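Local coordinates for protein phenylalanine hydroxylase (Colwellia psychrerythraea, PDB 2V27) that probably hydroxylates L-phenylalanine to L-tyrosine with molecular oxygen and tetrahydrobiopterin, using a non-haem iron, at residues B[162-167]-B[223-228]. Residues are numbered along the deposited sequence; the frame is centred on the assembly and turned at random.
Sequences YWFTIE and IYYMLT. With FE (Fe (III) ion), chain E.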
# COMPACT_ATOMS: atom_id res chain seq x y z
N TYR B 162 15.07 -0.66 -13.19
CA TYR B 162 15.78 0.19 -12.25
C TYR B 162 15.18 -0.05 -10.86
O TYR B 162 15.92 -0.21 -9.86
CB TYR B 162 15.55 1.65 -12.68
CG TYR B 162 16.43 2.69 -11.99
CD1 TYR B 162 17.68 3.03 -12.54
CD2 TYR B 162 16.03 3.32 -10.82
CE1 TYR B 162 18.52 3.97 -11.95
CE2 TYR B 162 16.87 4.32 -10.21
CZ TYR B 162 18.11 4.62 -10.83
OH TYR B 162 19.03 5.54 -10.34
N TRP B 163 13.85 -0.14 -10.79
CA TRP B 163 13.15 -0.29 -9.53
C TRP B 163 13.63 -1.56 -8.82
O TRP B 163 13.93 -1.54 -7.64
CB TRP B 163 11.64 -0.37 -9.80
CG TRP B 163 10.81 -0.52 -8.55
CD1 TRP B 163 10.19 -1.68 -8.07
CD2 TRP B 163 10.44 0.53 -7.65
NE1 TRP B 163 9.49 -1.39 -6.90
CE2 TRP B 163 9.60 -0.04 -6.63
CE3 TRP B 163 10.75 1.89 -7.58
CZ2 TRP B 163 9.08 0.73 -5.56
CZ3 TRP B 163 10.22 2.66 -6.54
CH2 TRP B 163 9.40 2.08 -5.53
N PHE B 164 13.67 -2.65 -9.57
CA PHE B 164 14.02 -3.92 -8.99
C PHE B 164 15.50 -4.18 -8.77
O PHE B 164 15.87 -5.23 -8.24
CB PHE B 164 13.37 -5.02 -9.80
CG PHE B 164 11.88 -5.11 -9.55
CD1 PHE B 164 10.95 -4.80 -10.57
CD2 PHE B 164 11.43 -5.49 -8.27
CE1 PHE B 164 9.54 -4.91 -10.33
CE2 PHE B 164 10.06 -5.61 -7.99
CZ PHE B 164 9.11 -5.33 -9.03
N THR B 165 16.37 -3.23 -9.19
CA THR B 165 17.84 -3.37 -9.03
C THR B 165 18.32 -2.19 -8.17
O THR B 165 18.45 -2.31 -6.96
CB THR B 165 18.58 -3.43 -10.42
OG1 THR B 165 18.16 -2.34 -11.27
CG2 THR B 165 18.23 -4.76 -11.09
N ILE B 166 18.55 -1.04 -8.80
CA ILE B 166 19.07 0.12 -8.07
C ILE B 166 18.22 0.54 -6.88
O ILE B 166 18.80 0.99 -5.86
CB ILE B 166 19.29 1.26 -9.10
CG1 ILE B 166 20.49 0.84 -10.02
CG2 ILE B 166 19.56 2.65 -8.39
CD1 ILE B 166 20.71 1.71 -11.18
N GLU B 167 16.87 0.49 -6.99
CA GLU B 167 16.07 0.93 -5.86
C GLU B 167 15.83 -0.19 -4.81
O GLU B 167 16.01 0.05 -3.60
CB GLU B 167 14.76 1.63 -6.29
CG GLU B 167 15.06 2.84 -7.15
CD GLU B 167 15.69 4.01 -6.34
OE1 GLU B 167 16.14 4.98 -6.99
OE2 GLU B 167 15.72 4.00 -5.08
N ILE B 223 7.16 -8.34 -4.00
CA ILE B 223 8.16 -9.15 -4.71
C ILE B 223 9.50 -8.39 -4.73
O ILE B 223 9.53 -7.20 -5.03
CB ILE B 223 7.75 -9.35 -6.19
CG1 ILE B 223 6.48 -10.17 -6.30
CG2 ILE B 223 8.89 -10.05 -6.94
CD1 ILE B 223 5.87 -10.12 -7.71
N TYR B 224 10.58 -9.13 -4.43
CA TYR B 224 11.96 -8.63 -4.60
C TYR B 224 12.70 -9.58 -5.51
O TYR B 224 12.39 -10.82 -5.55
CB TYR B 224 12.70 -8.61 -3.25
CG TYR B 224 12.18 -7.56 -2.30
CD1 TYR B 224 10.97 -7.73 -1.64
CD2 TYR B 224 12.85 -6.33 -2.13
CE1 TYR B 224 10.43 -6.71 -0.80
CE2 TYR B 224 12.37 -5.34 -1.25
CZ TYR B 224 11.14 -5.56 -0.61
OH TYR B 224 10.55 -4.64 0.24
N TYR B 225 13.70 -9.05 -6.22
CA TYR B 225 14.63 -9.90 -7.00
C TYR B 225 16.04 -9.87 -6.41
O TYR B 225 16.55 -8.85 -5.99
CB TYR B 225 14.65 -9.51 -8.47
CG TYR B 225 13.34 -9.86 -9.11
CD1 TYR B 225 12.33 -8.89 -9.25
CD2 TYR B 225 13.11 -11.16 -9.61
CE1 TYR B 225 11.09 -9.22 -9.86
CE2 TYR B 225 11.90 -11.50 -10.22
CZ TYR B 225 10.87 -10.54 -10.35
OH TYR B 225 9.65 -10.87 -10.94
N MET B 226 16.65 -11.05 -6.38
CA MET B 226 17.95 -11.23 -5.75
C MET B 226 19.05 -11.59 -6.74
O MET B 226 18.94 -12.59 -7.46
CB MET B 226 17.87 -12.32 -4.71
CG MET B 226 16.73 -12.12 -3.67
SD MET B 226 16.78 -13.44 -2.40
CE MET B 226 16.19 -14.82 -3.35
N LEU B 227 20.13 -10.80 -6.74
CA LEU B 227 21.40 -11.24 -7.33
C LEU B 227 22.14 -12.09 -6.29
O LEU B 227 21.67 -12.24 -5.18
CB LEU B 227 22.26 -10.02 -7.71
CG LEU B 227 21.62 -8.91 -8.57
CD1 LEU B 227 22.62 -7.71 -8.65
CD2 LEU B 227 21.26 -9.38 -9.95
N THR B 228 23.31 -12.61 -6.64
CA THR B 228 24.17 -13.23 -5.63
C THR B 228 25.33 -12.33 -5.19
O THR B 228 25.94 -12.56 -4.13
CB THR B 228 24.77 -14.53 -6.15
OG1 THR B 228 25.68 -14.22 -7.22
CG2 THR B 228 23.67 -15.51 -6.59
FE FE E . 16.68 6.06 -5.26
O HOH W 1 14.12 -6.24 -6.16
O HOH W 2 17.89 -7.24 -7.98
O HOH W 3 14.66 6.98 -5.68
O HOH W 4 17.23 7.78 -6.32
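The end of iron-bearing helix 152-167 rests on strand 223-227, an inner strand of a small mixed sheet, through F164 and Y225. The two rings form a T-shaped pair. Their planes stand at 89° and their centroids are 5.3 Å apart. Y225 supplies the edge and F164 the face. CD1 of Y225 comes to 3.7 Å from CD2 of F164, and CE1 of Y225 lies over the centre of the F164 ring. The opposite face of that ring is covered by CD1 of W163, so the phenyl group is held between two neighbours. Its edge meets the backbone of I223, whose O is 3.4 Å from F164 CE2, near the ring plane. Both F164 and Y225 have CG anti to the carbonyl carbon (chi1 -75° and -69°), which brings each ring up against the other, between helix and strand. With an alanine at F164, a gap would probably open between W163 and Y225, and the Y225 edge would lose its aromatic face.

No direct hydrogen bond joins the segments. Two waters do the bridging instead. Each donates to F164 O; one accepts from Y225 N at 2.8 Å, and the other also donates to Y225 O. The Y225 hydroxyl is hydrogen-bonded to T213.

Around F164 the helix widens into a pi-type turn. Y162 O accepts from both T165 N and E167 N, which approach from opposite faces of its plane. At the end of this turn E167 binds iron through both carboxylate oxygens, OE1 at 2.1 Å and OE2 at 2.3 Å. H122, H127 and two waters complete the site. This is the two-histidine, one-carboxylate facial triad of the biopterin-dependent aromatic amino acid hydroxylases.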